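A1 protein (Enterobacteria phage Qbeta, PDB 3RLK) is a minor, read-through form of the phage coat protein, a structural component whose C-terminal extension folds as a beta-barrel domain and may serve in infection. Local coordinates at residues 33-38 with 121-126; 50-55 with 127-132; 102-107 with 113-118. All blocks are in the same frame, centred on the assembly; numbering follows the deposited sequence.

Contact 1: residues 33-38 with 121-126; sequences AIWSLE and KKPGAF
Trp35 reaches across from one strand of the barrel to the methylenes of Lys122 and Pro123, in the loop that joins two other barrel strands. The fold here is a small, curled beta-barrel: strands 34-38, 52-58, 117-121, 129-135 and 140-143 pair in a closed round. Strand 52-58 lies between 34-38 and 117-121, so residues 33-38 and 121-126 do not pair, and the nearest CA atoms, those of Trp35 and Lys122, are 9.3 Å apart. The indole spans that gap. Its CG is anti to the carbonyl carbon (chi1 -56°), which carries the six-membered ring over to the loop, past Ala55 and Glu57, with Phe132 packed edge-to-face against it.

Lys122 crosses the indole at about a right angle and touches it through CD, not through its charge. CD lies 3.4 Å above the ring plane, displaced toward the rim, and its closest atom there is Trp35 CZ2, 3.6 Å from Lys122 CD. A bend at chi2 (-137°) sets CD against the indole, and further bends at chi3 and chi4 lead NZ on to a salt bridge with Glu130, so one side chain serves both a hydrophobic and an ionic partner. The loop is tied down at its base by backbone hydrogen bonding of Lys122 with Asn128.

Pro123, whose side chain and that of Trp35 come from opposite directions, meets the same six-membered ring obliquely at its CZ3 corner. It lies on the same side of the plane as Lys122 CD, with Trp35 CZ3 and Pro123 CD 3.7 Å apart.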
loop_
_atom_site.group_PDB
_atom_site.type_symbol
_atom_site.label_atom_id
_atom_site.label_comp_id
_atom_site.label_asym_id
_atom_site.label_seq_id
_atom_site.Cartn_x
_atom_site.Cartn_y
_atom_site.Cartn_z
ATOM N N ALA A 33 -2.769 -7.976 -10.423
ATOM C CA ALA A 33 -3.023 -7.179 -11.598
ATOM C C ALA A 33 -2.789 -5.710 -11.269
ATOM O O ALA A 33 -3.131 -5.172 -10.162
ATOM C CB ALA A 33 -4.450 -7.380 -12.078
ATOM N N ILE A 34 -2.206 -5.018 -12.233
ATOM C CA ILE A 34 -2.042 -3.559 -12.113
ATOM C C ILE A 34 -2.803 -2.747 -13.237
ATOM O O ILE A 34 -3.045 -3.320 -14.288
ATOM C CB ILE A 34 -0.597 -3.168 -11.997
ATOM C CG1 ILE A 34 0.185 -3.620 -13.232
ATOM C CG2 ILE A 34 0.020 -3.733 -10.682
ATOM C CD1 ILE A 34 1.532 -2.765 -13.396
ATOM N N TRP A 35 -3.130 -1.452 -12.957
ATOM C CA TRP A 35 -4.180 -0.752 -13.714
ATOM C C TRP A 35 -3.799 0.678 -13.882
ATOM O O TRP A 35 -2.995 1.186 -13.104
ATOM C CB TRP A 35 -5.482 -0.753 -12.918
ATOM C CG TRP A 35 -5.891 -2.151 -12.566
ATOM C CD1 TRP A 35 -5.446 -2.894 -11.470
ATOM C CD2 TRP A 35 -6.767 -2.999 -13.321
ATOM N NE1 TRP A 35 -6.037 -4.141 -11.507
ATOM C CE2 TRP A 35 -6.855 -4.218 -12.618
ATOM C CE3 TRP A 35 -7.549 -2.819 -14.513
ATOM C CZ2 TRP A 35 -7.678 -5.265 -13.052
ATOM C CZ3 TRP A 35 -8.372 -3.878 -14.937
ATOM C CH2 TRP A 35 -8.398 -5.085 -14.235
ATOM N N SER A 36 -4.435 1.312 -14.890
ATOM C CA SER A 36 -4.371 2.784 -15.070
ATOM C C SER A 36 -5.803 3.274 -14.823
ATOM O O SER A 36 -6.768 2.731 -15.423
ATOM C CB SER A 36 -3.892 3.141 -16.494
ATOM O OG SER A 36 -3.919 4.539 -16.720
ATOM N N LEU A 37 -5.975 4.252 -13.926
ATOM C CA LEU A 37 -7.236 4.878 -13.664
ATOM C C LEU A 37 -7.163 6.390 -14.039
ATOM O O LEU A 37 -6.710 7.177 -13.251
ATOM C CB LEU A 37 -7.586 4.706 -12.169
ATOM C CG LEU A 37 -8.331 3.424 -11.815
ATOM C CD1 LEU A 37 -7.408 2.212 -11.901
ATOM C CD2 LEU A 37 -8.884 3.657 -10.340
ATOM N N GLU A 38 -7.578 6.770 -15.261
ATOM C CA GLU A 38 -7.451 8.170 -15.675
ATOM C C GLU A 38 -8.731 8.681 -16.311
ATOM O O GLU A 38 -9.054 9.863 -16.130
ATOM C CB GLU A 38 -6.291 8.373 -16.664
ATOM C CG GLU A 38 -4.844 8.154 -16.187
ATOM C CD GLU A 38 -4.452 8.904 -14.904
ATOM O OE1 GLU A 38 -5.003 10.020 -14.558
ATOM O OE2 GLU A 38 -3.541 8.363 -14.245
ATOM N N LYS A 121 -13.960 1.316 -11.911
ATOM C CA LYS A 121 -14.847 0.309 -12.423
ATOM C C LYS A 121 -14.046 -0.655 -13.349
ATOM O O LYS A 121 -13.488 -0.231 -14.319
ATOM C CB LYS A 121 -16.009 0.931 -13.203
ATOM C CG LYS A 121 -17.011 -0.206 -13.660
ATOM C CD LYS A 121 -18.041 0.320 -14.610
ATOM C CE LYS A 121 -18.995 -0.806 -15.047
ATOM N NZ LYS A 121 -19.850 -1.364 -13.889
ATOM N N LYS A 122 -13.983 -1.932 -12.996
ATOM C CA LYS A 122 -13.267 -2.912 -13.845
ATOM C C LYS A 122 -14.037 -3.364 -15.080
ATOM O O LYS A 122 -15.276 -3.301 -15.119
ATOM C CB LYS A 122 -12.909 -4.143 -13.024
ATOM C CG LYS A 122 -12.047 -3.789 -11.806
ATOM C CD LYS A 122 -10.866 -4.746 -11.563
ATOM C CE LYS A 122 -11.264 -5.999 -10.850
ATOM N NZ LYS A 122 -10.330 -6.220 -9.689
ATOM N N PRO A 123 -13.311 -3.864 -16.085
ATOM C CA PRO A 123 -14.056 -4.553 -17.155
ATOM C C PRO A 123 -14.569 -5.910 -16.583
ATOM O O PRO A 123 -14.107 -6.359 -15.484
ATOM C CB PRO A 123 -12.970 -4.819 -18.239
ATOM C CG PRO A 123 -11.702 -4.267 -17.730
ATOM C CD PRO A 123 -11.861 -3.875 -16.283
ATOM N N GLY A 124 -15.482 -6.573 -17.279
ATOM C CA GLY A 124 -15.940 -7.903 -16.831
ATOM C C GLY A 124 -17.442 -7.932 -16.576
ATOM O O GLY A 124 -18.070 -6.896 -16.564
ATOM N N ALA A 125 -18.016 -9.135 -16.369
ATOM C CA ALA A 125 -19.474 -9.327 -16.466
ATOM C C ALA A 125 -20.249 -8.447 -15.492
ATOM O O ALA A 125 -21.304 -7.869 -15.842
ATOM C CB ALA A 125 -19.856 -10.797 -16.242
ATOM N N PHE A 126 -19.744 -8.389 -14.259
ATOM C CA PHE A 126 -20.421 -7.681 -13.177
ATOM C C PHE A 126 -19.907 -6.250 -13.087
ATOM O O PHE A 126 -20.537 -5.387 -12.404
ATOM C CB PHE A 126 -20.234 -8.416 -11.833
ATOM C CG PHE A 126 -20.948 -9.745 -11.761
ATOM C CD1 PHE A 126 -20.241 -10.936 -11.598
ATOM C CD2 PHE A 126 -22.352 -9.808 -11.901
ATOM C CE1 PHE A 126 -20.923 -12.192 -11.530
ATOM C CE2 PHE A 126 -23.045 -11.047 -11.854
ATOM C CZ PHE A 126 -22.325 -12.241 -11.673
#

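Contact 2: residues 50-55 with 127-132; sequences WPIYNA and GNIERF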
loop_
_atom_site.group_PDB
_atom_site.type_symbol
_atom_site.label_atom_id
_atom_site.label_comp_id
_atom_site.label_asym_id
_atom_site.label_seq_id
_atom_site.Cartn_x
_atom_site.Cartn_y
_atom_site.Cartn_z
ATOM N N TRP A 50 -15.418 12.232 -4.873
ATOM C CA TRP A 50 -14.300 11.744 -5.733
ATOM C C TRP A 50 -14.899 11.132 -7.006
ATOM O O TRP A 50 -15.988 10.603 -6.947
ATOM C CB TRP A 50 -13.404 10.727 -4.984
ATOM C CG TRP A 50 -14.110 9.554 -4.372
ATOM C CD1 TRP A 50 -14.417 8.392 -4.978
ATOM C CD2 TRP A 50 -14.559 9.443 -3.026
ATOM N NE1 TRP A 50 -15.045 7.560 -4.117
ATOM C CE2 TRP A 50 -15.149 8.175 -2.899
ATOM C CE3 TRP A 50 -14.510 10.298 -1.904
ATOM C CZ2 TRP A 50 -15.710 7.720 -1.692
ATOM C CZ3 TRP A 50 -15.105 9.865 -0.705
ATOM C CH2 TRP A 50 -15.693 8.590 -0.618
ATOM N N PRO A 51 -14.163 11.175 -8.143
ATOM C CA PRO A 51 -14.746 10.555 -9.308
ATOM C C PRO A 51 -14.733 9.050 -9.173
ATOM O O PRO A 51 -14.019 8.483 -8.321
ATOM C CB PRO A 51 -13.802 10.946 -10.445
ATOM C CG PRO A 51 -12.747 11.892 -9.889
ATOM C CD PRO A 51 -12.838 11.792 -8.387
ATOM N N ILE A 52 -15.404 8.368 -10.075
ATOM C CA ILE A 52 -15.096 6.939 -10.279
ATOM C C ILE A 52 -14.451 6.892 -11.636
ATOM O O ILE A 52 -14.974 7.475 -12.617
ATOM C CB ILE A 52 -16.341 6.000 -10.185
ATOM C CG1 ILE A 52 -16.966 6.138 -8.791
ATOM C CG2 ILE A 52 -15.966 4.563 -10.493
ATOM C CD1 ILE A 52 -18.232 5.337 -8.554
ATOM N N TYR A 53 -13.359 6.165 -11.701
ATOM C CA TYR A 53 -12.635 5.969 -12.957
ATOM C C TYR A 53 -12.968 4.617 -13.586
ATOM O O TYR A 53 -13.442 3.652 -12.947
ATOM C CB TYR A 53 -11.119 6.047 -12.720
ATOM C CG TYR A 53 -10.670 7.411 -12.239
ATOM C CD1 TYR A 53 -10.192 8.355 -13.130
ATOM C CD2 TYR A 53 -10.692 7.739 -10.861
ATOM C CE1 TYR A 53 -9.782 9.636 -12.694
ATOM C CE2 TYR A 53 -10.282 8.993 -10.416
ATOM C CZ TYR A 53 -9.820 9.933 -11.348
ATOM O OH TYR A 53 -9.414 11.188 -10.928
ATOM N N ASN A 54 -12.703 4.563 -14.872
ATOM C CA ASN A 54 -12.670 3.307 -15.568
ATOM C C ASN A 54 -11.268 2.764 -15.401
ATOM O O ASN A 54 -10.289 3.432 -15.785
ATOM C CB ASN A 54 -12.934 3.576 -17.045
ATOM C CG ASN A 54 -14.425 3.754 -17.373
ATOM O OD1 ASN A 54 -15.286 3.042 -16.870
ATOM N ND2 ASN A 54 -14.716 4.674 -18.259
ATOM N N ALA A 55 -11.141 1.555 -14.847
ATOM C CA ALA A 55 -9.856 0.901 -14.731
ATOM C C ALA A 55 -9.388 0.224 -15.988
ATOM O O ALA A 55 -10.120 -0.613 -16.513
ATOM C CB ALA A 55 -9.841 -0.106 -13.493
ATOM N N GLY A 127 -18.761 -6.001 -13.745
ATOM C CA GLY A 127 -18.225 -4.631 -13.823
ATOM C C GLY A 127 -17.940 -4.084 -12.430
ATOM O O GLY A 127 -18.501 -3.053 -12.030
ATOM N N ASN A 128 -17.102 -4.782 -11.679
ATOM C CA ASN A 128 -16.915 -4.484 -10.260
ATOM C C ASN A 128 -16.282 -3.121 -9.977
ATOM O O ASN A 128 -15.294 -2.754 -10.616
ATOM C CB ASN A 128 -16.069 -5.571 -9.608
ATOM C CG ASN A 128 -16.730 -6.923 -9.639
ATOM O OD1 ASN A 128 -17.939 -7.027 -9.485
ATOM N ND2 ASN A 128 -15.933 -7.968 -9.840
ATOM N N ILE A 129 -16.825 -2.385 -9.013
ATOM C CA ILE A 129 -16.249 -1.110 -8.643
ATOM C C ILE A 129 -15.403 -1.326 -7.384
ATOM O O ILE A 129 -15.923 -1.787 -6.371
ATOM C CB ILE A 129 -17.314 0.009 -8.506
ATOM C CG1 ILE A 129 -17.925 0.350 -9.909
ATOM C CG2 ILE A 129 -16.687 1.245 -7.888
ATOM C CD1 ILE A 129 -19.167 1.301 -9.878
ATOM N N GLU A 130 -14.109 -1.036 -7.481
ATOM C CA GLU A 130 -13.166 -1.386 -6.388
ATOM C C GLU A 130 -12.347 -0.186 -6.014
ATOM O O GLU A 130 -12.414 0.863 -6.698
ATOM C CB GLU A 130 -12.294 -2.577 -6.821
ATOM C CG GLU A 130 -13.143 -3.861 -6.865
ATOM C CD GLU A 130 -12.398 -5.118 -7.315
ATOM O OE1 GLU A 130 -11.184 -4.986 -7.615
ATOM O OE2 GLU A 130 -13.068 -6.231 -7.314
ATOM N N ARG A 131 -11.633 -0.265 -4.892
ATOM C CA ARG A 131 -10.680 0.808 -4.545
ATOM C C ARG A 131 -9.247 0.378 -4.809
ATOM O O ARG A 131 -8.853 -0.809 -4.470
ATOM C CB ARG A 131 -10.903 1.304 -3.104
ATOM C CG ARG A 131 -12.074 2.292 -3.120
ATOM C CD ARG A 131 -12.995 2.075 -2.082
ATOM N NE ARG A 131 -14.278 2.823 -2.270
ATOM C CZ ARG A 131 -14.984 3.304 -1.265
ATOM N NH1 ARG A 131 -14.511 3.173 -0.025
ATOM N NH2 ARG A 131 -16.152 3.920 -1.495
ATOM N N PHE A 132 -8.472 1.294 -5.433
ATOM C CA PHE A 132 -7.172 0.970 -6.002
ATOM C C PHE A 132 -6.102 1.847 -5.341
ATOM O O PHE A 132 -6.181 3.110 -5.362
ATOM C CB PHE A 132 -7.134 1.242 -7.506
ATOM C CG PHE A 132 -7.972 0.333 -8.304
ATOM C CD1 PHE A 132 -7.397 -0.688 -9.029
ATOM C CD2 PHE A 132 -9.337 0.491 -8.314
ATOM C CE1 PHE A 132 -8.230 -1.547 -9.845
ATOM C CE2 PHE A 132 -10.168 -0.314 -9.072
ATOM C CZ PHE A 132 -9.632 -1.352 -9.815
#
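Trp50, just ahead of strand 52-58, meets Arg131 of strand 129-135; residues 50-55 and 129-132 run at 92° to each other, and strand 117-121 lies between the two strands in the barrel. Arg131 is the side chain to follow. From CB, its CG leaves anti to the carbonyl carbon (chi1 -81°), and the chain bends at chi2 on its way to the guanidinium; the side chain also touches Met110 of helix 107-112. At the tip NE makes a salt bridge to Glu119, NH1 bonds to Ala105 O, and NH2 pairs with Asp107. The same NH2 also sits at the edge of the indole, near its plane, 3.8 Å from Trp50 CZ2, with ring and guanidinium planes almost perpendicular. Glu119 takes the indole NE1 as well, so one carboxylate holds both partners.

Two apolar touches complete the crossing: Ile52 CG2 to Ile129 CG2 at 4.3 Å, and Ala55 CB to Phe132 CZ at 3.9 Å, the latter between buried residues.

Because NH2 lies near the indole plane, the meeting with Trp50 is edge-on and not a cation-pi stack. The bonds of NE, NH1 and NH2 hold the guanidinium there and fix its rotation, and the two carboxylates probably balance its charge.

Contact 3: residues 102-107 with 113-118; sequences TYLATD and QKYDIR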
loop_
_atom_site.group_PDB
_atom_site.type_symbol
_atom_site.label_atom_id
_atom_site.label_comp_id
_atom_site.label_asym_id
_atom_site.label_seq_id
_atom_site.Cartn_x
_atom_site.Cartn_y
_atom_site.Cartn_z
ATOM N N THR A 102 -7.218 -3.272 4.473
ATOM C CA THR A 102 -8.679 -3.213 4.803
ATOM C C THR A 102 -9.076 -1.769 5.081
ATOM O O THR A 102 -9.931 -1.214 4.384
ATOM C CB THR A 102 -9.073 -4.180 5.956
ATOM O OG1 THR A 102 -8.932 -5.549 5.513
ATOM C CG2 THR A 102 -10.492 -3.892 6.439
ATOM N N TYR A 103 -8.409 -1.114 6.018
ATOM C CA TYR A 103 -8.618 0.307 6.206
ATOM C C TYR A 103 -8.514 1.100 4.913
ATOM O O TYR A 103 -9.311 1.997 4.701
ATOM C CB TYR A 103 -7.566 0.904 7.150
ATOM C CG TYR A 103 -7.943 2.280 7.576
ATOM C CD1 TYR A 103 -8.892 2.468 8.567
ATOM C CD2 TYR A 103 -7.370 3.393 6.986
ATOM C CE1 TYR A 103 -9.275 3.730 8.968
ATOM C CE2 TYR A 103 -7.732 4.674 7.368
ATOM C CZ TYR A 103 -8.655 4.821 8.411
ATOM O OH TYR A 103 -9.019 6.059 8.770
ATOM N N LEU A 104 -7.498 0.832 4.093
ATOM C CA LEU A 104 -7.273 1.697 2.921
ATOM C C LEU A 104 -8.471 1.595 1.950
ATOM O O LEU A 104 -8.604 2.447 1.044
ATOM C CB LEU A 104 -5.980 1.324 2.191
ATOM C CG LEU A 104 -4.676 1.750 2.928
ATOM C CD1 LEU A 104 -3.458 1.049 2.402
ATOM C CD2 LEU A 104 -4.443 3.283 2.879
ATOM N N ALA A 105 -9.255 0.519 2.044
ATOM C CA ALA A 105 -10.448 0.403 1.150
ATOM C C ALA A 105 -11.721 1.107 1.711
ATOM O O ALA A 105 -12.796 1.112 1.090
ATOM C CB ALA A 105 -10.721 -1.085 0.761
ATOM N N THR A 106 -11.603 1.677 2.902
ATOM C CA THR A 106 -12.760 2.284 3.557
ATOM C C THR A 106 -13.084 3.671 3.012
ATOM O O THR A 106 -12.243 4.363 2.415
ATOM C CB THR A 106 -12.589 2.401 5.113
ATOM O OG1 THR A 106 -11.603 3.380 5.412
ATOM C CG2 THR A 106 -12.259 1.012 5.716
ATOM N N ASP A 107 -14.346 4.047 3.170
ATOM C CA ASP A 107 -14.780 5.404 2.824
ATOM C C ASP A 107 -13.951 6.468 3.519
ATOM O O ASP A 107 -13.606 7.504 2.948
ATOM C CB ASP A 107 -16.263 5.559 3.202
ATOM C CG ASP A 107 -17.200 5.008 2.145
ATOM O OD1 ASP A 107 -16.728 4.336 1.197
ATOM O OD2 ASP A 107 -18.433 5.218 2.277
ATOM N N GLN A 113 -7.413 10.730 1.755
ATOM C CA GLN A 113 -6.257 10.612 0.855
ATOM C C GLN A 113 -4.914 10.857 1.531
ATOM O O GLN A 113 -4.062 11.559 0.987
ATOM C CB GLN A 113 -6.408 11.517 -0.369
ATOM C CG GLN A 113 -7.656 11.205 -1.272
ATOM C CD GLN A 113 -7.587 9.914 -1.987
ATOM O OE1 GLN A 113 -8.527 9.124 -1.997
ATOM N NE2 GLN A 113 -6.497 9.697 -2.647
ATOM N N LYS A 114 -4.726 10.289 2.713
ATOM C CA LYS A 114 -3.390 10.225 3.352
ATOM C C LYS A 114 -2.486 9.374 2.464
ATOM O O LYS A 114 -1.299 9.675 2.377
ATOM C CB LYS A 114 -3.494 9.575 4.730
ATOM C CG LYS A 114 -4.270 10.482 5.747
ATOM C CD LYS A 114 -4.524 9.668 6.982
ATOM C CE LYS A 114 -5.154 10.602 8.028
ATOM N NZ LYS A 114 -5.782 9.710 9.067
ATOM N N TYR A 115 -3.040 8.359 1.784
ATOM C CA TYR A 115 -2.358 7.719 0.639
ATOM C C TYR A 115 -3.220 8.000 -0.589
ATOM O O TYR A 115 -4.399 8.285 -0.429
ATOM C CB TYR A 115 -2.279 6.174 0.849
ATOM C CG TYR A 115 -1.244 5.826 1.890
ATOM C CD1 TYR A 115 0.098 5.572 1.521
ATOM C CD2 TYR A 115 -1.596 5.766 3.250
ATOM C CE1 TYR A 115 1.075 5.294 2.501
ATOM C CE2 TYR A 115 -0.607 5.490 4.249
ATOM C CZ TYR A 115 0.710 5.205 3.829
ATOM O OH TYR A 115 1.671 4.900 4.779
ATOM N N ASP A 116 -2.668 7.927 -1.793
ATOM C CA ASP A 116 -3.514 8.179 -2.979
ATOM C C ASP A 116 -4.246 6.904 -3.361
ATOM O O ASP A 116 -3.613 5.874 -3.648
ATOM C CB ASP A 116 -2.670 8.592 -4.193
ATOM C CG ASP A 116 -1.947 9.921 -3.967
ATOM O OD1 ASP A 116 -2.652 10.909 -3.769
ATOM O OD2 ASP A 116 -0.695 9.961 -4.018
ATOM N N ILE A 117 -5.575 6.974 -3.362
ATOM C CA ILE A 117 -6.419 5.801 -3.563
ATOM C C ILE A 117 -7.494 6.271 -4.571
ATOM O O ILE A 117 -8.026 7.352 -4.398
ATOM C CB ILE A 117 -7.082 5.415 -2.251
ATOM C CG1 ILE A 117 -6.040 5.361 -1.106
ATOM C CG2 ILE A 117 -7.900 4.120 -2.427
ATOM C CD1 ILE A 117 -6.722 5.294 0.281
ATOM N N ARG A 118 -7.739 5.525 -5.639
ATOM C CA ARG A 118 -8.805 5.928 -6.620
ATOM C C ARG A 118 -9.849 4.865 -6.676
ATOM O O ARG A 118 -9.531 3.663 -6.620
ATOM C CB ARG A 118 -8.228 6.207 -8.028
ATOM C CG ARG A 118 -7.492 7.546 -8.059
ATOM C CD ARG A 118 -7.038 7.944 -9.472
ATOM N NE ARG A 118 -6.495 9.298 -9.436
ATOM C CZ ARG A 118 -6.054 9.993 -10.491
ATOM N NH1 ARG A 118 -6.157 9.513 -11.711
ATOM N NH2 ARG A 118 -5.521 11.219 -10.290
HETATM O O HOH W 1 -7.376 8.107 7.402
#
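Leu104 sends CD2 between Tyr115 and Ile117, and these three buried residues carry the contact between the two segments. Leu104 CD2 comes within 3.8 Å of Tyr115 CD2, at a slant to the phenol ring, and the same methyl lies 4.0 Å from Ile117 CD1. That isoleucine crosses the leucine at about a right angle. Its CG1 is anti to the carbonyl carbon (chi1 -49°), which brings the terminal methyl up to the leucine backbone too: Leu104 O is 3.5 Å from Ile117 CD1. This carbonyl oxygen is buried by the contact and has no polar partner in the model, so what covers it is hydrocarbon.

The neighbours hold these groups in place. Tyr115 OH bonds to Cys181 O, anchoring the far end of the ring, while Ile133 of strand 129-135 backs both Tyr115 and Ile117. Leu144 lies against Leu104.

In the fold, this is where a short helical turn, 101-104, and helix 107-112 pack on the start of barrel strand 117-121. Thr106 is the N-cap of the second helix: its OG1 accepts from Ala109 N and donates to Tyr103 O, 2.8 Å from Thr106 OG1. Tyr103 O also receives Thr106 N, so two bonds grip it and fix the turn that carries Leu104. The hydroxyl lies over the centre of the Tyr103 ring.

Further out, a water bridges the two segments, accepting from Lys114 NZ at 2.8 Å and bonded to Tyr103 OH at 3.0 Å; Lys114 NZ has a second partner in Thr174 O.

All three contacts reach the same curled sheet. Contacts 1 and 2 are close neighbours, their centres about 7 Å apart, and Tyr53 joins them: Lys121 N lies 2.6 Å from Tyr53 O, a probable hydrogen bond, and Glu38 C packs 3.5 Å from Tyr53 CD1. Contact 3 sits deeper, its centre about 13 Å from that of contact 2 and about 17 Å from that of contact 1. Strand 117-121 connects them: Arg118 O accepts from Phe132 N of contact 2 (2.9 Å, a probable hydrogen bond), and the Arg118 side chain reaches contact 1, with NH1 in a salt bridge to Glu38 OE1 at 3.1 Å.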